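PDB 4YLM: pyoverdine biosynthesis protein PvcB from Pseudomonas aeruginosa, which catalyses the iron- and 2-oxoglutarate-dependent oxidation of tyrosine isonitrile, a step in the biosynthesis of paerucumarin. Local coordinates for residues 197-201 with 214-218; 119-123 with 278-282; 140-145 with 240-246. All blocks are in the same frame, centred on the assembly; numbering follows the deposited sequence.

Contact 1. Residues 197-201 with 214-218; sequences FCEPP and FHYDG
The aromatic side chains of Phe214 and Tyr216 reach from segment 214-218, with Tyr216 on strand 215-217, to the loop 197-201, and the Phe214 ring meets Pro200 face on. Pro200 CA stands 4.3 Å from the centroid of the Phe214 ring and almost exactly on its normal, a CH-pi contact. Around the same ring, Cys198 SG lies at the edge, 3.7 Å from Phe214 CE2, a sulfur-aromatic contact made in the ring plane, while Pro201 brings its CD obliquely to CE1. Phe197 adds a second aromatic ring beside Tyr216. Its CG is anti to the backbone N (chi1 173°), which carries the ring back to Tyr216, where Phe197 CE1 and Tyr216 CE2 are 3.8 Å apart and the two ring planes are inclined at 46°. Pro200 and Tyr216 point toward each other, with Pro200 CG at the edge of the phenol ring. At the polar margin, Tyr216 OH donates a hydrogen bond of 2.9 Å to Cys198 O, nearly in line with the carbonyl. Pro200 CD packs 3.2 Å from Tyr216 OH, so the phenol oxygen is hemmed in by carbon beside its bond. Glu199 turns the other way, to a salt bridge with Arg232 and a hydrogen bond with Tyr236. A loop without regular structure is thus tied to segment 214-218 by one side-chain hydrogen bond and a set of aromatic contacts, and Cys198, held at the Phe214 ring edge, also touches His112, a probable iron ligand.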
# COMPACT_ATOMS: atom_id res chain seq x y z
N PHE A 197 14.00 -18.82 -18.68
CA PHE A 197 14.81 -19.20 -19.82
C PHE A 197 16.16 -18.55 -19.64
O PHE A 197 16.24 -17.36 -19.36
CB PHE A 197 14.13 -18.69 -21.10
CG PHE A 197 14.94 -18.87 -22.37
CD1 PHE A 197 15.46 -20.11 -22.71
CD2 PHE A 197 15.10 -17.82 -23.25
CE1 PHE A 197 16.18 -20.28 -23.89
CE2 PHE A 197 15.80 -17.98 -24.44
CZ PHE A 197 16.34 -19.21 -24.76
N CYS A 198 17.23 -19.34 -19.77
CA CYS A 198 18.57 -18.78 -19.83
C CYS A 198 19.03 -18.94 -21.27
O CYS A 198 19.15 -20.05 -21.77
CB CYS A 198 19.52 -19.50 -18.86
SG CYS A 198 21.21 -18.78 -18.81
N GLU A 199 19.24 -17.81 -21.94
CA GLU A 199 19.49 -17.80 -23.37
C GLU A 199 20.95 -18.13 -23.67
O GLU A 199 21.85 -17.68 -22.97
CB GLU A 199 19.13 -16.43 -23.94
CG GLU A 199 19.31 -16.30 -25.43
CD GLU A 199 19.22 -14.87 -25.91
OE1 GLU A 199 19.17 -13.95 -25.06
OE2 GLU A 199 19.20 -14.67 -27.15
N PRO A 200 21.20 -18.94 -24.72
CA PRO A 200 22.59 -19.19 -25.15
C PRO A 200 23.17 -18.00 -25.90
O PRO A 200 22.44 -17.32 -26.62
CB PRO A 200 22.46 -20.38 -26.11
CG PRO A 200 21.08 -20.94 -25.88
CD PRO A 200 20.24 -19.78 -25.44
N PRO A 201 24.48 -17.75 -25.75
CA PRO A 201 25.20 -16.68 -26.47
C PRO A 201 25.40 -16.98 -27.96
O PRO A 201 24.80 -17.92 -28.48
CB PRO A 201 26.55 -16.63 -25.76
CG PRO A 201 26.72 -18.00 -25.21
CD PRO A 201 25.36 -18.45 -24.80
N PHE A 214 23.99 -25.67 -22.09
CA PHE A 214 22.63 -25.30 -22.46
C PHE A 214 21.92 -26.40 -23.24
O PHE A 214 22.00 -26.45 -24.46
CB PHE A 214 22.65 -24.02 -23.30
CG PHE A 214 23.26 -22.85 -22.60
CD1 PHE A 214 24.59 -22.51 -22.81
CD2 PHE A 214 22.51 -22.09 -21.72
CE1 PHE A 214 25.16 -21.43 -22.16
CE2 PHE A 214 23.07 -21.01 -21.06
CZ PHE A 214 24.39 -20.68 -21.28
N HIS A 215 21.22 -27.27 -22.51
CA HIS A 215 20.46 -28.35 -23.13
C HIS A 215 18.97 -28.10 -22.96
O HIS A 215 18.54 -27.55 -21.93
CB HIS A 215 20.86 -29.69 -22.50
CG HIS A 215 22.34 -29.93 -22.49
ND1 HIS A 215 23.00 -30.49 -21.41
CD2 HIS A 215 23.29 -29.68 -23.42
CE1 HIS A 215 24.29 -30.57 -21.69
NE2 HIS A 215 24.49 -30.09 -22.90
N TYR A 216 18.17 -28.47 -23.95
CA TYR A 216 16.73 -28.25 -23.87
C TYR A 216 15.92 -29.54 -24.08
O TYR A 216 15.84 -30.07 -25.19
CB TYR A 216 16.30 -27.14 -24.84
CG TYR A 216 17.01 -25.82 -24.55
CD1 TYR A 216 18.09 -25.40 -25.32
CD2 TYR A 216 16.61 -25.01 -23.49
CE1 TYR A 216 18.74 -24.21 -25.06
CE2 TYR A 216 17.26 -23.81 -23.21
CZ TYR A 216 18.33 -23.41 -24.00
OH TYR A 216 18.98 -22.22 -23.73
N ASP A 217 15.34 -30.04 -22.99
CA ASP A 217 14.65 -31.33 -22.97
C ASP A 217 13.16 -31.21 -23.28
O ASP A 217 12.60 -30.11 -23.33
CB ASP A 217 14.77 -31.97 -21.59
CG ASP A 217 16.21 -32.15 -21.16
OD1 ASP A 217 17.09 -32.22 -22.04
OD2 ASP A 217 16.45 -32.24 -19.94
N GLY A 218 12.53 -32.36 -23.46
CA GLY A 218 11.09 -32.44 -23.61
C GLY A 218 10.65 -32.23 -25.05
O GLY A 218 9.49 -32.44 -25.39

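Contact 2. Residues 119-123 with 278-282; sequences ETVPE and HIHAE
Pro122 and Glu123 meet Ile279 and His280 where strands 120-122 and 278-281 run at 117° to each other, their axes 5.7 Å apart at closest. A weak hydrogen bond from Glu123 N to Ile279 O, 2.8 Å long, joins the two backbones. Water takes over where the strands splay: one molecule donates to Val121 O, accepts from Ala281 N and is bonded to His280 ND1, 2.9 Å away, in the plane of that ring. Thr120 OG1 also lies at the edge of the His280 imidazole, 3.3 Å from His280 CE1. Pro122 and His278 extend side by side, and Pro122 CG lies over one face of the imidazole, toward its rim, 3.8 Å from the centroid of the His278 ring in a CH-pi contact. The ring is also gripped at both nitrogens, ND1 by Trp85 and NE2 by Asp114, a probable iron ligand, which should fix its rotation and is consistent with a second-shell role for His278. With CG anti to the backbone N (chi1 179°), the extended chain of Glu123 carries OE1 past Ala281, 3.6 Å from Ala281 CA, to two waters that donate to it. One of these also donates to His280 O, and the other accepts from Glu282 N, 2.8 Å away. Arg53 forms salt bridges with both Glu123 and Glu282, probably offsetting the proximity of two carboxylates. Around the crossing, Met83 of strand 82-83 touches Thr120, Pro122, His278 and His280, while Ile279 packs on Phe124 and Val126 farther along strand 120-131, which pairs antiparallel with 272-286 in the large mixed sheet.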
# COMPACT_ATOMS: atom_id res chain seq x y z
N GLU A 119 21.04 -20.83 -3.65
CA GLU A 119 20.12 -21.56 -2.78
C GLU A 119 18.80 -20.81 -2.64
O GLU A 119 17.75 -21.43 -2.44
CB GLU A 119 20.75 -21.80 -1.40
CG GLU A 119 19.82 -22.48 -0.41
CD GLU A 119 19.49 -23.92 -0.80
OE1 GLU A 119 20.24 -24.52 -1.59
OE2 GLU A 119 18.47 -24.45 -0.30
N THR A 120 18.86 -19.48 -2.73
CA THR A 120 17.66 -18.65 -2.66
C THR A 120 17.66 -17.62 -3.79
O THR A 120 18.72 -17.15 -4.21
CB THR A 120 17.53 -17.92 -1.32
OG1 THR A 120 18.58 -16.96 -1.20
CG2 THR A 120 17.60 -18.90 -0.16
N VAL A 121 16.47 -17.29 -4.28
CA VAL A 121 16.30 -16.43 -5.45
C VAL A 121 15.75 -15.07 -5.01
O VAL A 121 14.73 -15.00 -4.33
CB VAL A 121 15.36 -17.12 -6.49
CG1 VAL A 121 15.11 -16.22 -7.68
CG2 VAL A 121 15.95 -18.46 -6.95
N PRO A 122 16.44 -13.98 -5.37
CA PRO A 122 15.95 -12.67 -4.93
C PRO A 122 14.70 -12.26 -5.71
O PRO A 122 14.62 -12.59 -6.89
CB PRO A 122 17.10 -11.73 -5.29
CG PRO A 122 17.75 -12.39 -6.48
CD PRO A 122 17.62 -13.88 -6.24
N GLU A 123 13.76 -11.56 -5.08
CA GLU A 123 12.61 -11.06 -5.82
C GLU A 123 12.96 -9.83 -6.66
O GLU A 123 12.52 -9.71 -7.80
CB GLU A 123 11.41 -10.76 -4.90
CG GLU A 123 10.19 -10.22 -5.67
CD GLU A 123 8.90 -10.19 -4.85
OE1 GLU A 123 8.98 -10.29 -3.60
OE2 GLU A 123 7.81 -10.05 -5.45
N HIS A 278 20.30 -6.95 -4.03
CA HIS A 278 19.23 -7.92 -4.18
C HIS A 278 18.31 -7.86 -2.97
O HIS A 278 18.78 -7.69 -1.84
CB HIS A 278 19.82 -9.33 -4.28
CG HIS A 278 20.32 -9.70 -5.64
ND1 HIS A 278 21.47 -10.42 -5.84
CD2 HIS A 278 19.79 -9.49 -6.87
CE1 HIS A 278 21.64 -10.63 -7.13
NE2 HIS A 278 20.64 -10.07 -7.78
N ILE A 279 17.00 -8.01 -3.19
CA ILE A 279 16.03 -8.04 -2.09
C ILE A 279 15.33 -9.38 -2.13
O ILE A 279 14.83 -9.79 -3.17
CB ILE A 279 14.97 -6.93 -2.23
CG1 ILE A 279 15.63 -5.57 -2.48
CG2 ILE A 279 14.01 -6.92 -1.01
CD1 ILE A 279 16.45 -5.06 -1.31
N HIS A 280 15.28 -10.06 -0.99
CA HIS A 280 14.63 -11.36 -0.89
C HIS A 280 13.14 -11.23 -1.16
O HIS A 280 12.55 -10.17 -0.94
CB HIS A 280 14.81 -11.94 0.51
CG HIS A 280 16.10 -12.68 0.71
ND1 HIS A 280 16.42 -13.82 0.00
CD2 HIS A 280 17.14 -12.45 1.55
CE1 HIS A 280 17.60 -14.26 0.40
NE2 HIS A 280 18.05 -13.45 1.34
N ALA A 281 12.54 -12.31 -1.64
CA ALA A 281 11.09 -12.46 -1.63
C ALA A 281 10.58 -12.52 -0.18
O ALA A 281 11.37 -12.61 0.76
CB ALA A 281 10.70 -13.74 -2.40
N GLU A 282 9.26 -12.47 -0.01
CA GLU A 282 8.65 -12.41 1.32
C GLU A 282 7.72 -13.60 1.50
O GLU A 282 6.58 -13.57 1.05
CB GLU A 282 7.82 -11.13 1.49
CG GLU A 282 8.60 -9.84 1.51
CD GLU A 282 7.68 -8.64 1.57
OE1 GLU A 282 7.58 -8.02 2.65
OE2 GLU A 282 7.03 -8.32 0.55
O HOH W 1 14.27 -14.69 -1.73
O HOH W 2 10.40 -8.73 -1.66
O HOH W 3 7.62 -12.21 -2.27

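Contact 3. Residues 140-145 with 240-246; sequences RTTFSS and AHYAHRW
Thr141 receives two strong bonds across the contact: His244 N reaches its carbonyl O at 2.7 Å and 175°, and Trp246 NE1 reaches Thr141 OG1, also at 2.7 Å and in the indole plane. With OG1 anti to the carbonyl carbon (chi1 -58°), the threonine hydroxyl faces that indole edge. A second side-chain bond, His241 ND1 to Ser144 OG at 2.9 Å, is nearly straight and lies in the imidazole plane; Ser144 OG is also bonded to Leu235 O. Reciprocal backbone bonds between Phe143 and Tyr242 mark a hydrogen-bonded pair of the antiparallel strands, and Ser145 N closes the end on Ala240 O. Farther out, Ala243 CB sits 3.5 Å from Arg140 CZ, over the centre of one guanidinium face. Arg140 CD in turn lies over a face of the Arg245 guanidinium. The two guanidinium planes are 8° apart, and the charges have acidic partners, Glu264 for Arg140 and Glu20 for Arg245. Polar side chains therefore reinforce the pairing of 241-244 with the central strand 141-145, whose Phe143 touches the probable iron ligand His261 on strand 259-263.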
# COMPACT_ATOMS: atom_id res chain seq x y z
N ARG A 140 23.43 -0.98 -23.48
CA ARG A 140 22.30 -0.74 -22.58
C ARG A 140 21.91 -2.01 -21.81
O ARG A 140 21.98 -3.11 -22.34
CB ARG A 140 21.08 -0.19 -23.34
CG ARG A 140 21.27 1.23 -23.90
CD ARG A 140 20.07 1.67 -24.74
NE ARG A 140 19.94 0.88 -25.96
CZ ARG A 140 18.91 0.97 -26.81
NH1 ARG A 140 17.90 1.79 -26.56
NH2 ARG A 140 18.89 0.20 -27.90
N THR A 141 21.51 -1.84 -20.55
CA THR A 141 20.96 -2.96 -19.77
C THR A 141 19.58 -3.30 -20.31
O THR A 141 18.74 -2.41 -20.48
CB THR A 141 20.82 -2.58 -18.27
OG1 THR A 141 22.10 -2.18 -17.76
CG2 THR A 141 20.31 -3.74 -17.46
N THR A 142 19.31 -4.58 -20.56
CA THR A 142 18.04 -4.93 -21.16
C THR A 142 17.15 -5.76 -20.25
O THR A 142 17.64 -6.54 -19.44
CB THR A 142 18.22 -5.71 -22.46
OG1 THR A 142 18.88 -6.95 -22.17
CG2 THR A 142 19.04 -4.90 -23.46
N PHE A 143 15.84 -5.60 -20.44
CA PHE A 143 14.83 -6.28 -19.64
C PHE A 143 13.71 -6.77 -20.56
O PHE A 143 13.27 -6.03 -21.43
CB PHE A 143 14.24 -5.30 -18.62
CG PHE A 143 15.24 -4.77 -17.61
CD1 PHE A 143 15.53 -5.49 -16.46
CD2 PHE A 143 15.87 -3.55 -17.81
CE1 PHE A 143 16.45 -5.02 -15.54
CE2 PHE A 143 16.78 -3.07 -16.89
CZ PHE A 143 17.07 -3.80 -15.75
N SER A 144 13.25 -7.99 -20.34
CA SER A 144 12.11 -8.53 -21.08
C SER A 144 11.03 -9.01 -20.14
O SER A 144 11.31 -9.75 -19.20
CB SER A 144 12.54 -9.71 -21.97
OG SER A 144 13.25 -9.25 -23.10
N SER A 145 9.80 -8.62 -20.42
CA SER A 145 8.65 -9.10 -19.64
C SER A 145 8.22 -10.45 -20.16
O SER A 145 7.81 -10.57 -21.32
CB SER A 145 7.49 -8.11 -19.76
OG SER A 145 6.27 -8.75 -19.45
N ALA A 240 7.67 -6.53 -25.61
CA ALA A 240 8.12 -7.32 -24.48
C ALA A 240 9.49 -6.92 -23.93
O ALA A 240 9.90 -7.41 -22.88
CB ALA A 240 8.11 -8.81 -24.83
N HIS A 241 10.18 -6.02 -24.63
CA HIS A 241 11.60 -5.79 -24.41
C HIS A 241 11.88 -4.31 -24.22
O HIS A 241 11.32 -3.48 -24.93
CB HIS A 241 12.39 -6.32 -25.62
CG HIS A 241 13.88 -6.29 -25.45
ND1 HIS A 241 14.55 -7.16 -24.60
CD2 HIS A 241 14.84 -5.55 -26.05
CE1 HIS A 241 15.85 -6.94 -24.69
NE2 HIS A 241 16.05 -5.96 -25.55
N TYR A 242 12.74 -3.99 -23.26
CA TYR A 242 13.14 -2.61 -23.00
C TYR A 242 14.65 -2.54 -22.77
O TYR A 242 15.21 -3.30 -21.98
CB TYR A 242 12.39 -2.07 -21.76
CG TYR A 242 12.92 -0.75 -21.24
CD1 TYR A 242 12.59 0.44 -21.87
CD2 TYR A 242 13.75 -0.70 -20.13
CE1 TYR A 242 13.07 1.66 -21.40
CE2 TYR A 242 14.24 0.52 -19.65
CZ TYR A 242 13.90 1.69 -20.29
OH TYR A 242 14.38 2.90 -19.84
N ALA A 243 15.31 -1.60 -23.45
CA ALA A 243 16.74 -1.40 -23.28
C ALA A 243 16.95 -0.07 -22.56
O ALA A 243 16.52 0.98 -23.05
CB ALA A 243 17.45 -1.43 -24.64
N HIS A 244 17.60 -0.12 -21.40
CA HIS A 244 17.77 1.08 -20.58
C HIS A 244 19.09 1.81 -20.78
O HIS A 244 20.17 1.24 -20.60
CB HIS A 244 17.65 0.75 -19.08
CG HIS A 244 17.61 1.97 -18.21
ND1 HIS A 244 16.63 2.93 -18.33
CD2 HIS A 244 18.46 2.41 -17.25
CE1 HIS A 244 16.86 3.90 -17.46
NE2 HIS A 244 17.96 3.61 -16.79
N ARG A 245 18.98 3.10 -21.11
CA ARG A 245 20.13 4.00 -21.17
C ARG A 245 20.28 4.69 -19.82
O ARG A 245 19.48 5.55 -19.47
CB ARG A 245 19.87 5.04 -22.27
CG ARG A 245 20.95 6.11 -22.42
CD ARG A 245 22.10 5.61 -23.29
NE ARG A 245 21.65 5.22 -24.62
CZ ARG A 245 22.34 4.42 -25.44
NH1 ARG A 245 23.50 3.92 -25.06
NH2 ARG A 245 21.84 4.12 -26.64
N TRP A 246 21.32 4.33 -19.07
CA TRP A 246 21.50 4.86 -17.72
C TRP A 246 21.77 6.36 -17.66
O TRP A 246 22.52 6.90 -18.48
CB TRP A 246 22.63 4.12 -17.01
CG TRP A 246 22.33 2.68 -16.77
CD1 TRP A 246 22.77 1.61 -17.50
CD2 TRP A 246 21.50 2.15 -15.73
NE1 TRP A 246 22.27 0.44 -16.98
CE2 TRP A 246 21.49 0.75 -15.89
CE3 TRP A 246 20.77 2.72 -14.69
CZ2 TRP A 246 20.77 -0.09 -15.04
CZ3 TRP A 246 20.06 1.89 -13.84
CH2 TRP A 246 20.06 0.50 -14.02
O HOH W 4 16.46 3.65 -24.16

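Along the chain, contact 1 lies inside the loop closed by contact 3, and contact 3 inside that closed by contact 2. Their centres are 21 to 23 Å apart and none touches another. Contact 2 belongs to the large mixed sheet, contact 3 to the three-stranded sheet 241-244, 141-145, 259-263; contact 1 joins a loop to the outer strand 215-217 of another three-stranded sheet. Strand 141-145 is the next strand after 120-131. Each contact sends one side chain to a residue of the probable iron site: Cys198 to His112, His278 to Asp114, Phe143 to His261. These three are consistent with the two-histidine, one-carboxylate facial triad of TauD/TfdA dioxygenases, which have a cupin-type double-stranded beta-helix core.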